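Local coordinates for protein putative antibiotic biosynthesis monooxygenase (Bordetella bronchiseptica, PDB 3GZ7) that probably acts as a monooxygenase in antibiotic biosynthesis, built as a dimeric alpha-beta barrel, with a substrate that has not been established, at residues 76-79 and 80-84; 92-95 and 96-100. One frame throughout, in Å; residues are numbered along the deposited sequence.

In the fold
Two helices that follow each other between strands 68-75 and 107-113 carry the two contacts. Contact 1 is the capped first turns of helix 78-85; contact 2 lies toward the C-terminal part of helix 89-98. Their centres are 19 Å apart and they do not touch, the nearest atoms being about 8 Å from each other. Bound citric acid, probably from the crystallisation liquor, is met from both contacts: His81 of contact 1 and Trp94 and Arg95 of contact 2 all hydrogen-bond to citrate oxygens. This is consistent with a polar pocket between these helices and the antiparallel sheet, possibly where a substrate binds, although no natural ligand is present.

Contact 1: residues 76-79 and 80-84; sequences ETVD and NHMVD
Thr77 and Asn80 close the start of helix 78-85 with a capping box. Thr77 OG1 accepts from Asn80 N at 2.9 Å, while Thr77 N returns a weak bond of 3.4 Å to Asn80 OD1. With chi1 at 75°, OG1 sits between the backbone N and the carbonyl carbon of Thr77, facing the helix start. The side chain of the buried Asn80 donates through ND2, in the amide plane, to Asp84 OD2 at 3.0 Å. Directly after the cap the helix widens into a pi-type turn: Asp79 O accepts from both Asp84 N, in a nearly straight bond, and Val83 N. On the packed side Val78 CG1 lies 3.6 Å from CG of Met82, a selenomethionine, against strands 21-28 and 107-113 and Ile63 of the second subunit. His81 leads inward, stacking on Trp75 and hydrogen-bonding through ND1 to His110 and through NE2 to citrate.

The outer side is looser. Asp79 and Val83 run side by side among exposed residues, OD1 and CG2 3.8 Å apart. A water joins Glu76 OE1 to Asn80 OD1, while Glu76 OE2 hydrogen-bonds to His55 NE2.

These bonds tell the two ends of the Asn80 amide apart: OD1 accepts from the water and weakly from Thr77 N, and the ND2 donor would help to stabilise negative charge on Asp84.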
ATOM      1  N   GLU A  76      15.176   4.566  -4.487  1.00 15.95           N
ATOM      2  CA  GLU A  76      15.982   3.765  -5.420  1.00 16.27           C
ATOM      3  C   GLU A  76      16.421   2.446  -4.814  1.00 17.68           C
ATOM      4  O   GLU A  76      16.392   1.420  -5.486  1.00 18.52           O
ATOM      5  CB  GLU A  76      17.209   4.552  -5.909  1.00 15.85           C
ATOM      6  CG  GLU A  76      16.877   5.641  -6.939  1.00 17.69           C
ATOM      7  CD  GLU A  76      18.060   6.638  -7.174  1.00 17.67           C
ATOM      8  OE1 GLU A  76      19.218   6.277  -6.888  1.00 15.33           O
ATOM      9  OE2 GLU A  76      17.810   7.765  -7.682  1.00 21.07           O
ATOM     10  N   THR A  77      16.854   2.508  -3.554  1.00 16.90           N
ATOM     11  CA  THR A  77      17.219   1.361  -2.745  1.00 15.50           C
ATOM     12  C   THR A  77      16.631   1.466  -1.311  1.00 14.47           C
ATOM     13  O   THR A  77      16.307   2.564  -0.848  1.00 15.65           O
ATOM     14  CB  THR A  77      18.767   1.241  -2.583  1.00 15.23           C
ATOM     15  OG1 THR A  77      19.238   2.234  -1.664  1.00 17.86           O
ATOM     16  CG2 THR A  77      19.481   1.371  -3.933  1.00 10.06           C
ATOM     17  N   VAL A  78      16.523   0.322  -0.629  1.00 13.33           N
ATOM     18  CA  VAL A  78      16.100   0.278   0.791  1.00 15.77           C
ATOM     19  C   VAL A  78      17.115   1.030   1.637  1.00 13.23           C
ATOM     20  O   VAL A  78      16.713   1.710   2.602  1.00 12.52           O
ATOM     21  CB  VAL A  78      15.858  -1.193   1.363  1.00 15.19           C
ATOM     22  CG1 VAL A  78      15.605  -1.215   2.949  1.00  2.91           C
ATOM     23  CG2 VAL A  78      14.738  -1.892   0.626  1.00 13.23           C
ATOM     24  N   ASP A  79      18.413   0.931   1.309  1.00 13.05           N
ATOM     25  CA  ASP A  79      19.414   1.685   2.127  1.00 13.96           C
ATOM     26  C   ASP A  79      19.250   3.195   1.993  1.00 15.98           C
ATOM     27  O   ASP A  79      19.557   3.928   2.929  1.00 16.86           O
ATOM     28  CB  ASP A  79      20.851   1.360   1.802  1.00 17.44           C
ATOM     29  CG  ASP A  79      21.266  -0.022   2.229  1.00 18.19           C
ATOM     30  OD1 ASP A  79      20.705  -0.641   3.162  1.00 21.51           O
ATOM     31  OD2 ASP A  79      22.211  -0.481   1.594  1.00 28.87           O
ATOM     32  N   ASN A  80      18.785   3.681   0.844  1.00 14.37           N
ATOM     33  CA  ASN A  80      18.527   5.133   0.709  1.00 13.11           C
ATOM     34  C   ASN A  80      17.568   5.581   1.790  1.00 13.74           C
ATOM     35  O   ASN A  80      17.701   6.672   2.345  1.00 12.11           O
ATOM     36  CB  ASN A  80      17.935   5.483  -0.649  1.00 13.19           C
ATOM     37  CG  ASN A  80      18.965   5.498  -1.769  1.00 20.69           C
ATOM     38  OD1 ASN A  80      18.608   5.312  -2.958  1.00 11.92           O
ATOM     39  ND2 ASN A  80      20.234   5.747  -1.417  1.00 13.19           N
ATOM     40  N   HIS A  81      16.609   4.716   2.113  1.00 13.98           N
ATOM     41  CA  HIS A  81      15.729   4.964   3.250  1.00 11.50           C
ATOM     42  C   HIS A  81      16.309   4.651   4.633  1.00 10.15           C
ATOM     43  O   HIS A  81      16.344   5.504   5.519  1.00  5.75           O
ATOM     44  CB  HIS A  81      14.415   4.189   3.071  1.00 15.58           C
ATOM     45  CG  HIS A  81      13.485   4.361   4.218  1.00 13.54           C
ATOM     46  ND1 HIS A  81      12.718   3.336   4.690  1.00  6.05           N
ATOM     47  CD2 HIS A  81      13.280   5.402   5.045  1.00 12.55           C
ATOM     48  CE1 HIS A  81      12.038   3.749   5.744  1.00 14.35           C
ATOM     49  NE2 HIS A  81      12.378   4.995   5.994  1.00  8.49           N
HETATM   50  N   MSE A  82      16.725   3.409   4.831  1.00 12.37           N
HETATM   51  CA  MSE A  82      16.963   2.892   6.179  1.00 11.65           C
HETATM   52  C   MSE A  82      18.299   3.309   6.766  1.00 12.93           C
HETATM   53  O   MSE A  82      18.442   3.391   7.981  1.00 14.05           O
HETATM   54  CB  MSE A  82      16.820   1.373   6.174  1.00 12.96           C
HETATM   55  CG  MSE A  82      15.337   0.914   5.868  1.00  9.57           C
HETATM   56 SE   MSE A  82      14.164   1.230   7.363  0.75  2.00          SE
HETATM   57  CE  MSE A  82      14.867  -0.124   8.494  1.00  3.88           C
ATOM     58  N   VAL A  83      19.259   3.603   5.892  1.00 11.34           N
ATOM     59  CA  VAL A  83      20.551   4.127   6.272  1.00  9.32           C
ATOM     60  C   VAL A  83      20.568   5.631   6.040  1.00 11.76           C
ATOM     61  O   VAL A  83      20.627   6.418   7.003  1.00  9.66           O
ATOM     62  CB  VAL A  83      21.724   3.361   5.503  1.00 10.27           C
ATOM     63  CG1 VAL A  83      23.121   3.975   5.729  1.00  7.12           C
ATOM     64  CG2 VAL A  83      21.748   1.876   5.876  1.00  4.03           C
ATOM     65  N   ASP A  84      20.470   6.051   4.770  1.00 14.26           N
ATOM     66  CA  ASP A  84      20.685   7.479   4.415  1.00 13.54           C
ATOM     67  C   ASP A  84      19.632   8.433   5.028  1.00 13.31           C
ATOM     68  O   ASP A  84      19.995   9.402   5.717  1.00 13.53           O
ATOM     69  CB  ASP A  84      20.842   7.687   2.870  1.00 11.77           C
ATOM     70  CG  ASP A  84      21.924   6.800   2.275  1.00 12.29           C
ATOM     71  OD1 ASP A  84      22.917   6.583   2.986  1.00 16.41           O
ATOM     72  OD2 ASP A  84      21.780   6.268   1.138  1.00 14.58           O
TER
HETATM   73  O   HOH W   1      20.367   4.808  -5.043  1.00 17.27           O

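Contact 2: residues 92-95 and 96-100; sequences QEWR and KLVGE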
ATOM      1  N   GLN A  92      15.074  13.865  11.642  1.00 21.53           N
ATOM      2  CA  GLN A  92      14.847  14.526  12.914  1.00 22.31           C
ATOM      3  C   GLN A  92      13.806  15.651  12.770  1.00 22.47           C
ATOM      4  O   GLN A  92      13.006  15.888  13.678  1.00 22.17           O
ATOM      5  CB  GLN A  92      16.185  15.071  13.515  1.00 21.31           C
ATOM      6  CG  GLN A  92      17.402  14.069  13.449  1.00 19.70           C
ATOM      7  CD  GLN A  92      17.122  12.762  14.160  1.00 27.49           C
ATOM      8  OE1 GLN A  92      16.539  12.770  15.234  1.00 29.78           O
ATOM      9  NE2 GLN A  92      17.570  11.644  13.598  1.00 20.91           N
ATOM     10  N   GLU A  93      13.802  16.320  11.621  1.00 23.11           N
ATOM     11  CA  GLU A  93      12.825  17.379  11.322  1.00 22.33           C
ATOM     12  C   GLU A  93      11.410  16.813  10.966  1.00 21.59           C
ATOM     13  O   GLU A  93      10.379  17.358  11.372  1.00 20.11           O
ATOM     14  CB  GLU A  93      13.369  18.235  10.189  1.00 23.96           C
ATOM     15  CG  GLU A  93      12.511  19.378   9.766  1.00 32.14           C
ATOM     16  CD  GLU A  93      12.356  20.419  10.845  1.00 44.23           C
ATOM     17  OE1 GLU A  93      13.043  20.335  11.887  1.00 45.47           O
ATOM     18  OE2 GLU A  93      11.525  21.325  10.642  1.00 52.09           O
ATOM     19  N   TRP A  94      11.376  15.718  10.219  1.00 19.78           N
ATOM     20  CA  TRP A  94      10.148  14.983   9.997  1.00 19.86           C
ATOM     21  C   TRP A  94       9.504  14.636  11.348  1.00 17.84           C
ATOM     22  O   TRP A  94       8.335  14.859  11.536  1.00 18.58           O
ATOM     23  CB  TRP A  94      10.421  13.718   9.141  1.00 20.27           C
ATOM     24  CG  TRP A  94       9.323  12.669   9.186  1.00 22.05           C
ATOM     25  CD1 TRP A  94       9.325  11.529   9.926  1.00 19.64           C
ATOM     26  CD2 TRP A  94       8.072  12.664   8.456  1.00 28.86           C
ATOM     27  NE1 TRP A  94       8.180  10.820   9.726  1.00 25.98           N
ATOM     28  CE2 TRP A  94       7.379  11.491   8.835  1.00 22.83           C
ATOM     29  CE3 TRP A  94       7.479  13.527   7.541  1.00 22.85           C
ATOM     30  CZ2 TRP A  94       6.116  11.150   8.315  1.00 22.05           C
ATOM     31  CZ3 TRP A  94       6.218  13.198   7.037  1.00 23.13           C
ATOM     32  CH2 TRP A  94       5.557  12.001   7.425  1.00 20.68           C
ATOM     33  N   ARG A  95      10.268  14.091  12.282  1.00 20.90           N
ATOM     34  CA  ARG A  95       9.715  13.681  13.572  1.00 24.52           C
ATOM     35  C   ARG A  95       9.272  14.855  14.420  1.00 27.03           C
ATOM     36  O   ARG A  95       8.266  14.754  15.092  1.00 27.85           O
ATOM     37  CB  ARG A  95      10.699  12.777  14.323  1.00 25.33           C
ATOM     38  CG  ARG A  95      10.662  11.326  13.815  1.00 27.57           C
ATOM     39  CD  ARG A  95       9.221  10.830  14.004  1.00 39.25           C
ATOM     40  NE  ARG A  95       9.040   9.393  14.120  1.00 37.36           N
ATOM     41  CZ  ARG A  95       9.261   8.665  15.211  1.00 45.43           C
ATOM     42  NH1 ARG A  95       9.724   9.213  16.339  1.00 35.83           N
ATOM     43  NH2 ARG A  95       9.020   7.345  15.148  1.00 45.52           N
ATOM     44  N   LYS A  96       9.983  15.972  14.344  1.00 26.10           N
ATOM     45  CA  LYS A  96       9.502  17.230  14.930  1.00 31.76           C
ATOM     46  C   LYS A  96       8.197  17.763  14.328  1.00 29.09           C
ATOM     47  O   LYS A  96       7.368  18.307  15.040  1.00 25.87           O
ATOM     48  CB  LYS A  96      10.599  18.308  14.855  1.00 33.09           C
ATOM     49  CG  LYS A  96      11.752  18.020  15.841  1.00 40.87           C
ATOM     50  CD  LYS A  96      13.054  18.779  15.513  1.00 39.71           C
ATOM     51  CE  LYS A  96      14.208  18.272  16.382  1.00 44.93           C
ATOM     52  NZ  LYS A  96      15.333  19.227  16.305  1.00 48.47           N
ATOM     53  N   LEU A  97       8.014  17.596  13.019  1.00 28.87           N
ATOM     54  CA  LEU A  97       6.794  18.023  12.341  1.00 27.80           C
ATOM     55  C   LEU A  97       5.562  17.101  12.588  1.00 27.97           C
ATOM     56  O   LEU A  97       4.464  17.606  12.698  1.00 23.94           O
ATOM     57  CB  LEU A  97       7.026  18.181  10.830  1.00 26.55           C
ATOM     58  CG  LEU A  97       7.698  19.451  10.345  1.00 32.66           C
ATOM     59  CD1 LEU A  97       8.438  19.242   9.011  1.00 34.96           C
ATOM     60  CD2 LEU A  97       6.661  20.557  10.183  1.00 37.24           C
ATOM     61  N   VAL A  98       5.720  15.777  12.635  1.00 26.83           N
ATOM     62  CA  VAL A  98       4.553  14.888  12.731  1.00 25.27           C
ATOM     63  C   VAL A  98       4.529  13.875  13.874  1.00 24.02           C
ATOM     64  O   VAL A  98       3.456  13.315  14.190  1.00 21.87           O
ATOM     65  CB  VAL A  98       4.336  14.109  11.451  1.00 23.52           C
ATOM     66  CG1 VAL A  98       4.110  15.062  10.329  1.00 27.13           C
ATOM     67  CG2 VAL A  98       5.498  13.176  11.202  1.00 17.35           C
ATOM     68  N   GLY A  99       5.671  13.645  14.495  1.00 22.44           N
ATOM     69  CA  GLY A  99       5.772  12.710  15.627  1.00 22.36           C
ATOM     70  C   GLY A  99       4.714  12.786  16.711  1.00 22.54           C
ATOM     71  O   GLY A  99       4.254  11.752  17.160  1.00 21.58           O
ATOM     72  N   GLU A 100       4.308  13.999  17.117  1.00 23.14           N
ATOM     73  CA  GLU A 100       3.306  14.205  18.186  1.00 21.59           C
ATOM     74  C   GLU A 100       1.894  13.736  17.782  1.00 22.64           C
ATOM     75  O   GLU A 100       0.997  13.600  18.621  1.00 23.32           O
ATOM     76  CB  GLU A 100       3.272  15.702  18.629  1.00 18.97           C
TER
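Lys96, Leu97, Val98 and Gly99 each send their backbone N-H to the carbonyl four residues back, on Gln92, Glu93, Trp94 and Arg95, and residues 92-98 run on as turns of helix 89-98. Three of these bonds are fairly straight; the last, Gly99 N to Arg95 O at 2.9 Å, is more bent, its N-H...O angle 135°.

Among the side chains, Trp94 and Val98 meet over the indole face. Val98 CG2 stands above it, 3.6 Å from the centroid of the six-membered ring of Trp94 and only 18° off its normal, a CH-pi contact. The same methyl comes within 3.5 Å of Trp94 CE2. Trp94 CG points away from its own backbone N (chi1 163°), which swings the indole along the helix toward its C-terminal end and beneath that methyl.

In the dimeric alpha-beta barrel this helix packs against helix 34-49: Trp94 meets Phe48 edge-to-face and rests on Ala44, Leu97 touches Gln43 and Ala44, and Glu93 reaches Leu47. Trp94 NE1 and Arg95 NE both hydrogen-bond to oxygen O6 of bound citric acid, so two neighbouring residues of one turn converge on a single acceptor.

Lys96, which is exposed, lies extended, its CG passing 3.3 Å from Gln92 O. Glu93, bent at chi2, crosses it at about a right angle, OE1 lying 3.9 Å from Lys96 CD. Their charged ends stay apart, with OE1 of Glu93 5.1 Å from Lys96 NZ, too far for a salt bridge. Flanking the helix 34-49 side, Glu93 OE2 lies 4.1 Å from Leu97 CD1, a methyl that also lies against the Glu93 carbonyl oxygen.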